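Local coordinates for FAD-binding oxidoreductase (Gulosibacter chungangensis, PDB 7PBG), which oxidises 4-ethylphenol, a dehydrogenation linked to 4-vinylphenol, using a covalently bound FAD cofactor, at residues I59-G62 / D66-V69; A16-E21 / V71-K76; L115-K120 / Y136-D141; S39-K44 / T102-L107. All blocks are in the same frame, centred on the assembly; numbering follows the deposited sequence.

Contact 1 (I59-G62 / D66-V69)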
loop_
_atom_site.group_PDB
_atom_site.type_symbol
_atom_site.label_atom_id
_atom_site.label_comp_id
_atom_site.label_asym_id
_atom_site.label_seq_id
_atom_site.Cartn_x
_atom_site.Cartn_y
_atom_site.Cartn_z
ATOM N N ILE A 59 -8.340 3.394 -30.943
ATOM C CA ILE A 59 -8.936 2.048 -31.036
ATOM C C ILE A 59 -9.802 1.859 -29.795
ATOM O O ILE A 59 -9.365 2.202 -28.691
ATOM C CB ILE A 59 -7.852 0.966 -31.126
ATOM C CG1 ILE A 59 -6.898 1.211 -32.296
ATOM C CG2 ILE A 59 -8.503 -0.406 -31.169
ATOM C CD1 ILE A 59 -5.750 0.223 -32.387
ATOM N N TRP A 60 -10.964 1.280 -30.012
ATOM C CA TRP A 60 -11.939 0.929 -28.968
ATOM C C TRP A 60 -11.940 -0.575 -28.802
ATOM O O TRP A 60 -12.761 -1.291 -29.381
ATOM C CB TRP A 60 -13.302 1.464 -29.409
ATOM C CG TRP A 60 -13.321 2.948 -29.515
ATOM C CD1 TRP A 60 -12.791 3.842 -28.641
ATOM C CD2 TRP A 60 -13.933 3.722 -30.559
ATOM N NE1 TRP A 60 -13.044 5.124 -29.056
ATOM C CE2 TRP A 60 -13.739 5.087 -30.228
ATOM C CE3 TRP A 60 -14.636 3.392 -31.722
ATOM C CZ2 TRP A 60 -14.187 6.125 -31.039
ATOM C CZ3 TRP A 60 -15.100 4.422 -32.515
ATOM C CH2 TRP A 60 -14.896 5.761 -32.158
ATOM N N PRO A 61 -11.022 -1.135 -27.997
ATOM C CA PRO A 61 -11.044 -2.553 -27.749
ATOM C C PRO A 61 -12.270 -3.011 -26.956
ATOM O O PRO A 61 -12.757 -2.246 -26.122
ATOM C CB PRO A 61 -9.765 -2.860 -26.955
ATOM C CG PRO A 61 -9.115 -1.538 -26.663
ATOM C CD PRO A 61 -9.939 -0.435 -27.292
ATOM N N GLY A 62 -12.709 -4.236 -27.244
ATOM C CA GLY A 62 -13.972 -4.798 -26.741
ATOM C C GLY A 62 -13.773 -5.759 -25.589
ATOM O O GLY A 62 -14.796 -6.158 -24.996
ATOM N N ASP A 66 -8.849 -8.471 -27.131
ATOM C CA ASP A 66 -8.628 -7.385 -28.130
ATOM C C ASP A 66 -7.366 -6.622 -27.703
ATOM O O ASP A 66 -6.493 -6.365 -28.518
ATOM C CB ASP A 66 -9.790 -6.411 -28.236
ATOM C CG ASP A 66 -10.976 -6.924 -29.040
ATOM O OD1 ASP A 66 -10.926 -8.073 -29.528
ATOM O OD2 ASP A 66 -11.928 -6.149 -29.194
ATOM N N VAL A 67 -7.301 -6.202 -26.454
ATOM C CA VAL A 67 -6.073 -5.511 -25.943
ATOM C C VAL A 67 -4.825 -6.353 -26.238
ATOM O O VAL A 67 -3.796 -5.797 -26.730
ATOM C CB VAL A 67 -6.203 -5.136 -24.454
ATOM C CG1 VAL A 67 -4.916 -4.494 -23.961
ATOM C CG2 VAL A 67 -7.345 -4.193 -24.244
ATOM N N GLN A 68 -4.845 -7.657 -25.960
ATOM C CA GLN A 68 -3.651 -8.511 -26.202
ATOM C C GLN A 68 -3.244 -8.450 -27.680
ATOM O O GLN A 68 -2.054 -8.360 -27.962
ATOM C CB GLN A 68 -3.895 -9.964 -25.828
ATOM C CG GLN A 68 -4.296 -10.130 -24.378
ATOM C CD GLN A 68 -4.559 -11.585 -24.098
ATOM O OE1 GLN A 68 -5.715 -12.015 -24.121
ATOM N NE2 GLN A 68 -3.484 -12.356 -23.932
ATOM N N VAL A 69 -4.199 -8.613 -28.583
ATOM C CA VAL A 69 -3.884 -8.694 -30.033
ATOM C C VAL A 69 -3.387 -7.334 -30.486
ATOM O O VAL A 69 -2.437 -7.305 -31.292
ATOM C CB VAL A 69 -5.040 -9.220 -30.913
ATOM C CG1 VAL A 69 -6.278 -8.392 -30.845
ATOM C CG2 VAL A 69 -4.613 -9.375 -32.376
#

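Contact 2 (A16-E21 / V71-K76)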
loop_
_atom_site.group_PDB
_atom_site.type_symbol
_atom_site.label_atom_id
_atom_site.label_comp_id
_atom_site.label_asym_id
_atom_site.label_seq_id
_atom_site.Cartn_x
_atom_site.Cartn_y
_atom_site.Cartn_z
ATOM N N ALA A 16 -0.027 2.165 -42.111
ATOM C CA ALA A 16 -1.226 1.653 -42.816
ATOM C C ALA A 16 -1.296 0.125 -42.636
ATOM O O ALA A 16 -2.422 -0.429 -42.583
ATOM C CB ALA A 16 -1.199 2.021 -44.288
ATOM N N ASN A 17 -0.154 -0.551 -42.602
ATOM C CA ASN A 17 -0.125 -2.035 -42.521
ATOM C C ASN A 17 -0.595 -2.442 -41.121
ATOM O O ASN A 17 -1.430 -3.343 -41.053
ATOM C CB ASN A 17 1.229 -2.653 -42.849
ATOM C CG ASN A 17 1.515 -2.698 -44.333
ATOM O OD1 ASN A 17 0.607 -2.730 -45.152
ATOM N ND2 ASN A 17 2.784 -2.700 -44.671
ATOM N N ALA A 18 -0.135 -1.734 -40.089
ATOM C CA ALA A 18 -0.559 -1.947 -38.681
ATOM C C ALA A 18 -2.054 -1.661 -38.533
ATOM O O ALA A 18 -2.782 -2.476 -37.909
ATOM C CB ALA A 18 0.259 -1.085 -37.764
ATOM N N ILE A 19 -2.532 -0.551 -39.097
ATOM C CA ILE A 19 -3.975 -0.164 -39.067
ATOM C C ILE A 19 -4.812 -1.268 -39.728
ATOM O O ILE A 19 -5.880 -1.641 -39.177
ATOM C CB ILE A 19 -4.223 1.221 -39.719
ATOM C CG1 ILE A 19 -3.588 2.361 -38.919
ATOM C CG2 ILE A 19 -5.709 1.470 -39.955
ATOM C CD1 ILE A 19 -4.227 2.637 -37.546
ATOM N N SER A 20 -4.361 -1.806 -40.856
ATOM C CA SER A 20 -5.058 -2.916 -41.546
ATOM C C SER A 20 -5.122 -4.162 -40.627
ATOM O O SER A 20 -6.209 -4.810 -40.572
ATOM C CB SER A 20 -4.397 -3.185 -42.879
ATOM O OG SER A 20 -4.870 -4.404 -43.395
ATOM N N GLU A 21 -4.072 -4.452 -39.847
ATOM C CA GLU A 21 -4.047 -5.613 -38.905
ATOM C C GLU A 21 -4.974 -5.336 -37.704
ATOM O O GLU A 21 -5.765 -6.223 -37.349
ATOM C CB GLU A 21 -2.618 -5.917 -38.455
ATOM C CG GLU A 21 -1.749 -6.495 -39.578
ATOM C CD GLU A 21 -0.556 -7.313 -39.111
ATOM O OE1 GLU A 21 -0.700 -8.086 -38.128
ATOM O OE2 GLU A 21 0.493 -7.228 -39.772
ATOM N N VAL A 71 -1.698 -5.150 -28.685
ATOM C CA VAL A 71 -0.319 -5.007 -28.138
ATOM C C VAL A 71 0.667 -5.827 -28.994
ATOM O O VAL A 71 1.802 -5.351 -29.229
ATOM C CB VAL A 71 -0.311 -5.437 -26.668
ATOM C CG1 VAL A 71 1.126 -5.584 -26.183
ATOM C CG2 VAL A 71 -1.053 -4.419 -25.816
ATOM N N ARG A 72 0.271 -7.031 -29.400
ATOM C CA ARG A 72 1.149 -7.916 -30.205
ATOM C C ARG A 72 1.446 -7.218 -31.524
ATOM O O ARG A 72 2.625 -7.187 -31.925
ATOM C CB ARG A 72 0.514 -9.282 -30.418
ATOM C CG ARG A 72 0.483 -10.110 -29.145
ATOM C CD ARG A 72 -0.382 -11.334 -29.334
ATOM N NE ARG A 72 -0.563 -12.014 -28.063
ATOM C CZ ARG A 72 -1.682 -12.607 -27.669
ATOM N NH1 ARG A 72 -2.776 -12.570 -28.409
ATOM N NH2 ARG A 72 -1.710 -13.192 -26.489
ATOM N N ILE A 73 0.402 -6.721 -32.184
ATOM C CA ILE A 73 0.555 -5.983 -33.468
ATOM C C ILE A 73 1.470 -4.785 -33.223
ATOM O O ILE A 73 2.335 -4.496 -34.072
ATOM C CB ILE A 73 -0.804 -5.590 -34.072
ATOM C CG1 ILE A 73 -1.583 -6.830 -34.500
ATOM C CG2 ILE A 73 -0.624 -4.612 -35.226
ATOM C CD1 ILE A 73 -3.064 -6.598 -34.663
ATOM N N ALA A 74 1.256 -4.021 -32.158
ATOM C CA ALA A 74 2.084 -2.827 -31.865
ATOM C C ALA A 74 3.560 -3.204 -31.757
ATOM O O ALA A 74 4.417 -2.479 -32.279
ATOM C CB ALA A 74 1.595 -2.133 -30.607
ATOM N N ASN A 75 3.856 -4.330 -31.116
ATOM C CA ASN A 75 5.249 -4.826 -30.980
ATOM C C ASN A 75 5.812 -5.154 -32.373
ATOM O O ASN A 75 6.941 -4.792 -32.632
ATOM C CB ASN A 75 5.312 -6.068 -30.079
ATOM C CG ASN A 75 5.428 -5.708 -28.610
ATOM O OD1 ASN A 75 6.525 -5.420 -28.103
ATOM N ND2 ASN A 75 4.302 -5.723 -27.918
ATOM N N LYS A 76 5.026 -5.798 -33.226
ATOM C CA LYS A 76 5.533 -6.244 -34.555
ATOM C C LYS A 76 5.933 -4.987 -35.348
ATOM O O LYS A 76 6.996 -4.991 -35.980
ATOM C CB LYS A 76 4.481 -7.084 -35.277
ATOM C CG LYS A 76 4.848 -7.508 -36.694
ATOM C CD LYS A 76 3.763 -8.337 -37.335
ATOM C CE LYS A 76 3.782 -8.264 -38.847
ATOM N NZ LYS A 76 2.536 -8.832 -39.409
#

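Contact 3 (L115-K120 / Y136-D141)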
loop_
_atom_site.group_PDB
_atom_site.type_symbol
_atom_site.label_atom_id
_atom_site.label_comp_id
_atom_site.label_asym_id
_atom_site.label_seq_id
_atom_site.Cartn_x
_atom_site.Cartn_y
_atom_site.Cartn_z
ATOM N N LEU A 115 -18.584 -5.572 -12.597
ATOM C CA LEU A 115 -18.652 -7.054 -12.661
ATOM C C LEU A 115 -19.102 -7.662 -11.347
ATOM O O LEU A 115 -19.508 -8.826 -11.358
ATOM C CB LEU A 115 -17.307 -7.608 -13.101
ATOM C CG LEU A 115 -16.926 -7.151 -14.494
ATOM C CD1 LEU A 115 -15.566 -7.622 -14.823
ATOM C CD2 LEU A 115 -17.903 -7.649 -15.550
ATOM N N GLU A 116 -18.980 -6.930 -10.248
ATOM C CA GLU A 116 -19.298 -7.482 -8.921
ATOM C C GLU A 116 -19.519 -6.302 -7.988
ATOM O O GLU A 116 -18.709 -5.379 -7.988
ATOM C CB GLU A 116 -18.209 -8.415 -8.414
ATOM C CG GLU A 116 -18.549 -9.062 -7.073
ATOM C CD GLU A 116 -17.611 -10.165 -6.614
ATOM O OE1 GLU A 116 -16.587 -10.343 -7.261
ATOM O OE2 GLU A 116 -17.949 -10.860 -5.606
ATOM N N ILE A 117 -20.480 -6.456 -7.104
ATOM C CA ILE A 117 -20.669 -5.610 -5.899
ATOM C C ILE A 117 -20.897 -6.586 -4.747
ATOM O O ILE A 117 -21.995 -7.129 -4.578
ATOM C CB ILE A 117 -21.811 -4.628 -6.061
ATOM C CG1 ILE A 117 -21.600 -3.699 -7.258
ATOM C CG2 ILE A 117 -22.053 -3.852 -4.777
ATOM C CD1 ILE A 117 -22.880 -3.031 -7.653
ATOM N N ASN A 118 -19.831 -6.827 -4.013
ATOM C CA ASN A 118 -19.860 -7.826 -2.927
ATOM C C ASN A 118 -20.174 -7.066 -1.643
ATOM O O ASN A 118 -19.252 -6.389 -1.088
ATOM C CB ASN A 118 -18.543 -8.590 -2.910
ATOM C CG ASN A 118 -18.586 -9.779 -1.977
ATOM O OD1 ASN A 118 -19.119 -9.696 -0.860
ATOM N ND2 ASN A 118 -18.032 -10.890 -2.446
ATOM N N GLU A 119 -21.384 -7.213 -1.125
ATOM C CA GLU A 119 -21.725 -6.481 0.121
ATOM C C GLU A 119 -20.985 -7.080 1.339
ATOM O O GLU A 119 -20.484 -6.311 2.143
ATOM C CB GLU A 119 -23.223 -6.530 0.358
ATOM C CG GLU A 119 -23.637 -5.683 1.544
ATOM C CD GLU A 119 -25.145 -5.501 1.636
ATOM O OE1 GLU A 119 -25.891 -6.305 0.974
ATOM O OE2 GLU A 119 -25.565 -4.529 2.320
ATOM N N LYS A 120 -20.992 -8.408 1.503
ATOM C CA LYS A 120 -20.460 -9.081 2.710
ATOM C C LYS A 120 -18.988 -8.692 2.905
ATOM O O LYS A 120 -18.584 -8.581 4.036
ATOM C CB LYS A 120 -20.575 -10.603 2.563
ATOM C CG LYS A 120 -20.100 -11.390 3.782
ATOM C CD LYS A 120 -20.460 -12.864 3.717
ATOM C CE LYS A 120 -20.054 -13.593 4.985
ATOM N NZ LYS A 120 -20.487 -15.011 4.998
ATOM N N TYR A 136 -21.637 4.429 -8.513
ATOM C CA TYR A 136 -22.555 4.918 -7.472
ATOM C C TYR A 136 -23.941 4.364 -7.770
ATOM O O TYR A 136 -24.602 3.804 -6.848
ATOM C CB TYR A 136 -22.545 6.428 -7.425
ATOM C CG TYR A 136 -23.650 6.974 -6.582
ATOM C CD1 TYR A 136 -23.572 6.848 -5.218
ATOM C CD2 TYR A 136 -24.774 7.522 -7.164
ATOM C CE1 TYR A 136 -24.570 7.354 -4.417
ATOM C CE2 TYR A 136 -25.809 7.983 -6.375
ATOM C CZ TYR A 136 -25.713 7.873 -5.003
ATOM O OH TYR A 136 -26.729 8.338 -4.204
ATOM N N GLU A 137 -24.368 4.516 -9.002
ATOM C CA GLU A 137 -25.731 4.059 -9.391
ATOM C C GLU A 137 -25.817 2.534 -9.219
ATOM O O GLU A 137 -26.819 2.062 -8.673
ATOM C CB GLU A 137 -26.043 4.504 -10.817
ATOM C CG GLU A 137 -26.350 6.002 -10.871
ATOM C CD GLU A 137 -26.571 6.615 -12.234
ATOM O OE1 GLU A 137 -26.441 5.886 -13.221
ATOM O OE2 GLU A 137 -26.798 7.832 -12.279
ATOM N N ALA A 138 -24.799 1.786 -9.646
ATOM C CA ALA A 138 -24.808 0.303 -9.565
ATOM C C ALA A 138 -24.885 -0.140 -8.109
ATOM O O ALA A 138 -25.666 -1.045 -7.829
ATOM C CB ALA A 138 -23.642 -0.302 -10.271
ATOM N N VAL A 139 -24.167 0.535 -7.200
ATOM C CA VAL A 139 -24.195 0.194 -5.766
ATOM C C VAL A 139 -25.581 0.567 -5.236
ATOM O O VAL A 139 -26.170 -0.251 -4.533
ATOM C CB VAL A 139 -23.031 0.861 -5.005
ATOM C CG1 VAL A 139 -23.169 0.693 -3.514
ATOM C CG2 VAL A 139 -21.696 0.331 -5.502
ATOM N N ARG A 140 -26.085 1.745 -5.561
ATOM C CA ARG A 140 -27.396 2.205 -5.056
ATOM C C ARG A 140 -28.457 1.191 -5.479
ATOM O O ARG A 140 -29.256 0.726 -4.607
ATOM C CB ARG A 140 -27.760 3.585 -5.591
ATOM C CG ARG A 140 -29.142 4.046 -5.151
ATOM C CD ARG A 140 -29.504 5.285 -5.941
ATOM N NE ARG A 140 -29.613 4.989 -7.373
ATOM C CZ ARG A 140 -29.563 5.887 -8.353
ATOM N NH1 ARG A 140 -29.376 7.168 -8.082
ATOM N NH2 ARG A 140 -29.666 5.480 -9.607
ATOM N N ASP A 141 -28.454 0.817 -6.744
ATOM C CA ASP A 141 -29.531 -0.060 -7.282
ATOM C C ASP A 141 -29.383 -1.512 -6.780
ATOM O O ASP A 141 -30.387 -2.229 -6.856
ATOM C CB ASP A 141 -29.629 0.084 -8.793
ATOM C CG ASP A 141 -29.993 1.493 -9.220
ATOM O OD1 ASP A 141 -30.523 2.292 -8.382
ATOM O OD2 ASP A 141 -29.668 1.822 -10.332
#

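Contact 4 (S39-K44 / T102-L107)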
loop_
_atom_site.group_PDB
_atom_site.type_symbol
_atom_site.label_atom_id
_atom_site.label_comp_id
_atom_site.label_asym_id
_atom_site.label_seq_id
_atom_site.Cartn_x
_atom_site.Cartn_y
_atom_site.Cartn_z
ATOM N N SER A 39 -9.368 13.712 -32.989
ATOM C CA SER A 39 -9.136 15.045 -32.385
ATOM C C SER A 39 -9.883 15.148 -31.061
ATOM O O SER A 39 -9.446 15.945 -30.218
ATOM C CB SER A 39 -9.511 16.191 -33.332
ATOM O OG SER A 39 -10.876 16.142 -33.679
ATOM N N GLU A 40 -10.957 14.382 -30.909
ATOM C CA GLU A 40 -11.700 14.246 -29.629
ATOM C C GLU A 40 -10.716 13.868 -28.503
ATOM O O GLU A 40 -11.029 14.132 -27.320
ATOM C CB GLU A 40 -12.781 13.187 -29.787
ATOM C CG GLU A 40 -13.709 13.051 -28.599
ATOM C CD GLU A 40 -14.971 12.244 -28.903
ATOM O OE1 GLU A 40 -15.573 12.458 -29.991
ATOM O OE2 GLU A 40 -15.353 11.392 -28.067
ATOM N N TYR A 41 -9.631 13.187 -28.842
ATOM C CA TYR A 41 -8.702 12.571 -27.848
ATOM C C TYR A 41 -7.474 13.463 -27.680
ATOM O O TYR A 41 -6.571 13.082 -26.924
ATOM C CB TYR A 41 -8.370 11.117 -28.221
ATOM C CG TYR A 41 -9.534 10.189 -28.061
ATOM C CD1 TYR A 41 -9.818 9.590 -26.848
ATOM C CD2 TYR A 41 -10.437 10.019 -29.103
ATOM C CE1 TYR A 41 -10.894 8.726 -26.701
ATOM C CE2 TYR A 41 -11.516 9.170 -28.968
ATOM C CZ TYR A 41 -11.756 8.528 -27.764
ATOM O OH TYR A 41 -12.845 7.706 -27.632
ATOM N N ASP A 42 -7.378 14.588 -28.391
ATOM C CA ASP A 42 -6.336 15.600 -28.077
ATOM C C ASP A 42 -6.634 16.226 -26.695
ATOM O O ASP A 42 -7.784 16.247 -26.250
ATOM C CB ASP A 42 -6.299 16.695 -29.145
ATOM C CG ASP A 42 -5.893 16.197 -30.527
ATOM O OD1 ASP A 42 -5.333 15.062 -30.626
ATOM O OD2 ASP A 42 -6.122 16.974 -31.490
ATOM N N ASP A 43 -5.597 16.710 -26.013
ATOM C CA ASP A 43 -5.741 17.278 -24.663
ATOM C C ASP A 43 -6.774 18.403 -24.725
ATOM O O ASP A 43 -6.594 19.338 -25.545
ATOM C CB ASP A 43 -4.369 17.788 -24.195
ATOM C CG ASP A 43 -4.263 18.233 -22.758
ATOM O OD1 ASP A 43 -5.336 18.275 -22.071
ATOM O OD2 ASP A 43 -3.067 18.503 -22.312
ATOM N N LYS A 44 -7.772 18.383 -23.831
ATOM C CA LYS A 44 -8.750 19.487 -23.743
ATOM C C LYS A 44 -8.094 20.769 -23.231
ATOM O O LYS A 44 -8.582 21.873 -23.596
ATOM C CB LYS A 44 -9.927 19.110 -22.847
ATOM C CG LYS A 44 -10.695 17.873 -23.264
ATOM C CD LYS A 44 -11.209 17.918 -24.673
ATOM C CE LYS A 44 -12.215 16.821 -24.982
ATOM N NZ LYS A 44 -12.453 16.736 -26.443
ATOM N N THR A 102 1.246 8.561 -31.388
ATOM C CA THR A 102 0.909 7.380 -30.566
ATOM C C THR A 102 -0.487 6.935 -30.968
ATOM O O THR A 102 -1.320 7.807 -31.217
ATOM C CB THR A 102 1.093 7.685 -29.089
ATOM O OG1 THR A 102 2.494 7.944 -28.920
ATOM C CG2 THR A 102 0.636 6.553 -28.170
ATOM N N VAL A 103 -0.699 5.627 -31.042
ATOM C CA VAL A 103 -2.053 5.053 -31.234
ATOM C C VAL A 103 -2.705 5.023 -29.848
ATOM O O VAL A 103 -2.105 4.418 -28.935
ATOM C CB VAL A 103 -1.976 3.674 -31.889
ATOM C CG1 VAL A 103 -3.298 2.957 -31.843
ATOM C CG2 VAL A 103 -1.460 3.768 -33.327
ATOM N N LEU A 104 -3.895 5.581 -29.706
ATOM C CA LEU A 104 -4.585 5.640 -28.388
ATOM C C LEU A 104 -5.515 4.441 -28.245
ATOM O O LEU A 104 -6.217 4.063 -29.262
ATOM C CB LEU A 104 -5.339 6.950 -28.309
ATOM C CG LEU A 104 -4.538 8.189 -28.732
ATOM C CD1 LEU A 104 -5.364 9.429 -28.486
ATOM C CD2 LEU A 104 -3.231 8.285 -27.975
ATOM N N LEU A 105 -5.520 3.833 -27.051
ATOM C CA LEU A 105 -6.489 2.765 -26.726
ATOM C C LEU A 105 -7.454 3.358 -25.705
ATOM O O LEU A 105 -7.078 3.465 -24.575
ATOM C CB LEU A 105 -5.803 1.523 -26.149
ATOM C CG LEU A 105 -5.139 0.589 -27.148
ATOM C CD1 LEU A 105 -4.249 1.319 -28.134
ATOM C CD2 LEU A 105 -4.400 -0.538 -26.434
ATOM N N HIS A 106 -8.680 3.678 -26.108
ATOM C CA HIS A 106 -9.722 4.095 -25.148
ATOM C C HIS A 106 -10.493 2.845 -24.706
ATOM O O HIS A 106 -11.494 2.498 -25.332
ATOM C CB HIS A 106 -10.569 5.190 -25.761
ATOM C CG HIS A 106 -11.633 5.668 -24.851
ATOM N ND1 HIS A 106 -12.712 6.338 -25.303
ATOM C CD2 HIS A 106 -11.807 5.474 -23.537
ATOM C CE1 HIS A 106 -13.523 6.587 -24.282
ATOM N NE2 HIS A 106 -12.982 6.082 -23.189
ATOM N N LEU A 107 -10.034 2.235 -23.623
ATOM C CA LEU A 107 -10.590 0.980 -23.108
ATOM C C LEU A 107 -12.026 1.185 -22.657
ATOM O O LEU A 107 -12.806 0.262 -22.814
ATOM C CB LEU A 107 -9.717 0.424 -21.980
ATOM C CG LEU A 107 -8.624 -0.530 -22.468
ATOM C CD1 LEU A 107 -7.486 0.210 -23.107
ATOM C CD2 LEU A 107 -8.154 -1.443 -21.353
#

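Contact 1 (I59-G62 / D66-V69)
The backbone N of Gly62 donates to Asp66 OD2 at 2.8 Å. The N-H...O angle is 152°. The carboxylate oxygen is met on its anti side, and the donor stands 26° out of the carboxylate plane. Next to this bond Pro61 packs on the start of the helix. Its CB lies 3.8 Å from Asp66 CB and also touches a methyl of Val67. Pro61 CG reaches the same methyl, with Pro61 CG and Val67 CG2 4.0 Å apart. Asp66 CG stands beside its own backbone N (chi1 -78°), which turns the carboxylate back toward the incoming loop. One side chain thus does two jobs: OD2 grips the loop backbone, while CB packs on the proline ring. Asp66 N in turn bonds to the side chain of Ser63, which joins the first turn of the helix to the same bend. Pro61 also rests on Ile70, and Val67 on Leu107. The side chain of Val67 is about 8 Å from the bound FAD. The contact closes the tight connection between strand 57-59 and helix 64-77 of the FAD-binding domain, with helix 12-26 touching Asp66 and strand 179-186 touching Val67.

Contact 2 (A16-E21 / V71-K76)
Ile73 holds CG1 beside its backbone N (chi1 -66°) and CG2 anti to it, so both branches of the side chain reach helix 12-26. Lys76 takes the other course. Its CG is anti to the backbone N (chi1 176°), and the chain runs out extended until NZ arrives at Glu21. There Lys76 NZ and Glu21 OE2 form a salt bridge of 2.6 Å. The ammonium uses the syn lone pair of OE2, the one on the side of the other carboxylate oxygen. The two side chains cross at about a right angle. OE2 is also hydrogen-bonded to the hydroxyl of Tyr77, so two neighbouring residues of helix 64-77 hold the same oxygen. This pairing probably favours the charged form of the glutamate.

Beside the salt bridge Ile73 makes van der Waals contacts. Ile73 CD1 lies 3.8 Å from Glu21 C, against the backbone carbonyl, and Ile73 CG2 is 4.0 Å from Glu21 CB. The same CG2 methyl comes to 4.4 Å from Ala18 CB. Phe22 and Thr25 of helix 12-26 continue this cover over Ile73. On helix 64-77, Asn75 ND2 bonds back to Val71 O at 2.8 Å and also to the carbonyl of Ala187.

The helix segments run antiparallel, at 162°, with axes 10.1 Å apart at closest approach. This is an antiparallel helix pair, with a buried isoleucine at its centre and a salt bridge on its outer side, set at the edge of the FAD-binding domain.

Contact 3 (L115-K120 / Y136-D141)
Ile117 reaches the helix through one methyl, CD1, which lies over the peptide link between Ala138 and Val139. CD1 is 3.4 Å from Ala138 O and 3.8 Å from Val139 N. It also approaches two side chains: Ala138 CB is 3.9 Å from Ile117 CD1, and Val139 CG2 is 4.2 Å from that same methyl. The conformation of Ile117 explains this reach. CG1 sits beside the backbone N (chi1 -59°), and the branch is extended beyond it (chi2 163°), so CD1 is carried out from the strand to the helix. Val139 places CG1 anti to its backbone N (chi1 171°), which leaves CG2 as the methyl that meets the isoleucine. Val139 also packs on Leu235 of strand 226-237, and Ile117 on Ala144. Two polar pairs form within the segments. Arg140 NE makes a salt bridge of 3.0 Å to Asp141 OD1, nearly in the guanidinium plane. Asn118 ND2 bonds to Glu116 OE2. Beyond the strand, Lys120 forms a salt bridge with Glu260 of the second subunit. Between 115-120 and 136-141 the contact is van der Waals only, so shape and apolar burial, not directed bonds, hold the strand residue against the helix.

Contact 4 (S39-K44 / T102-L107)
This is a buried contact, part polar and part apolar, between the turn after helix 35-39 and strand 103-106. Tyr41 carries the whole of the turn's share. Its hydroxyl forms a hydrogen bond with His106, Tyr41 OH to His106 ND1 2.7 Å, and either atom could be the donor. Each partner lies at the edge of the other's ring, near its plane. The rings are oblique, with planes at 63° and centroids 5.3 Å apart. At the other end of the tyrosine, Tyr41 CB packs on Leu104 CD1 at 3.5 Å. The two strand residues are two apart, so both side chains leave the same face of the strand. Strand 103-106 is an inner strand of the four-stranded mixed sheet in the FAD-binding domain, between strands 57-59 and 81-84. Next to it are residues that bind FAD: the side chain of Leu104 lies about 4 Å from that of His82, and the side chain of His106 about 4 Å from Gly86. In His106, CG anti to the backbone N (chi1 -180°) carries the imidazole out to the tyrosine, and chi2 of -161° turns ND1 to the hydroxyl. The Tyr41 hydroxyl is also bonded to Trp60 NE1, and Phe84 meets the His106 ring.

Overall arrangement
Contacts 1, 2 and 4 cluster on one side of the chain's centre, with centres 12 to 17 Å apart. Contacts 1 and 2 share helix 64-77, which packs against helix 12-26. Contact 1 joins contact 4 through neighbouring strands 57-59 and 103-106: Ile59 N lies 2.8 Å from Leu104 O. Along the chain, contact 1 falls between the two segments of contact 2 and also between those of contact 4, while contacts 2 and 4 interleave. N-terminal segments are thereby tied onto the FAD-binding domain. Contact 3 comes later, on a separate antiparallel sheet, about 26 Å from contact 1 and 38 Å from contact 2, centre to centre.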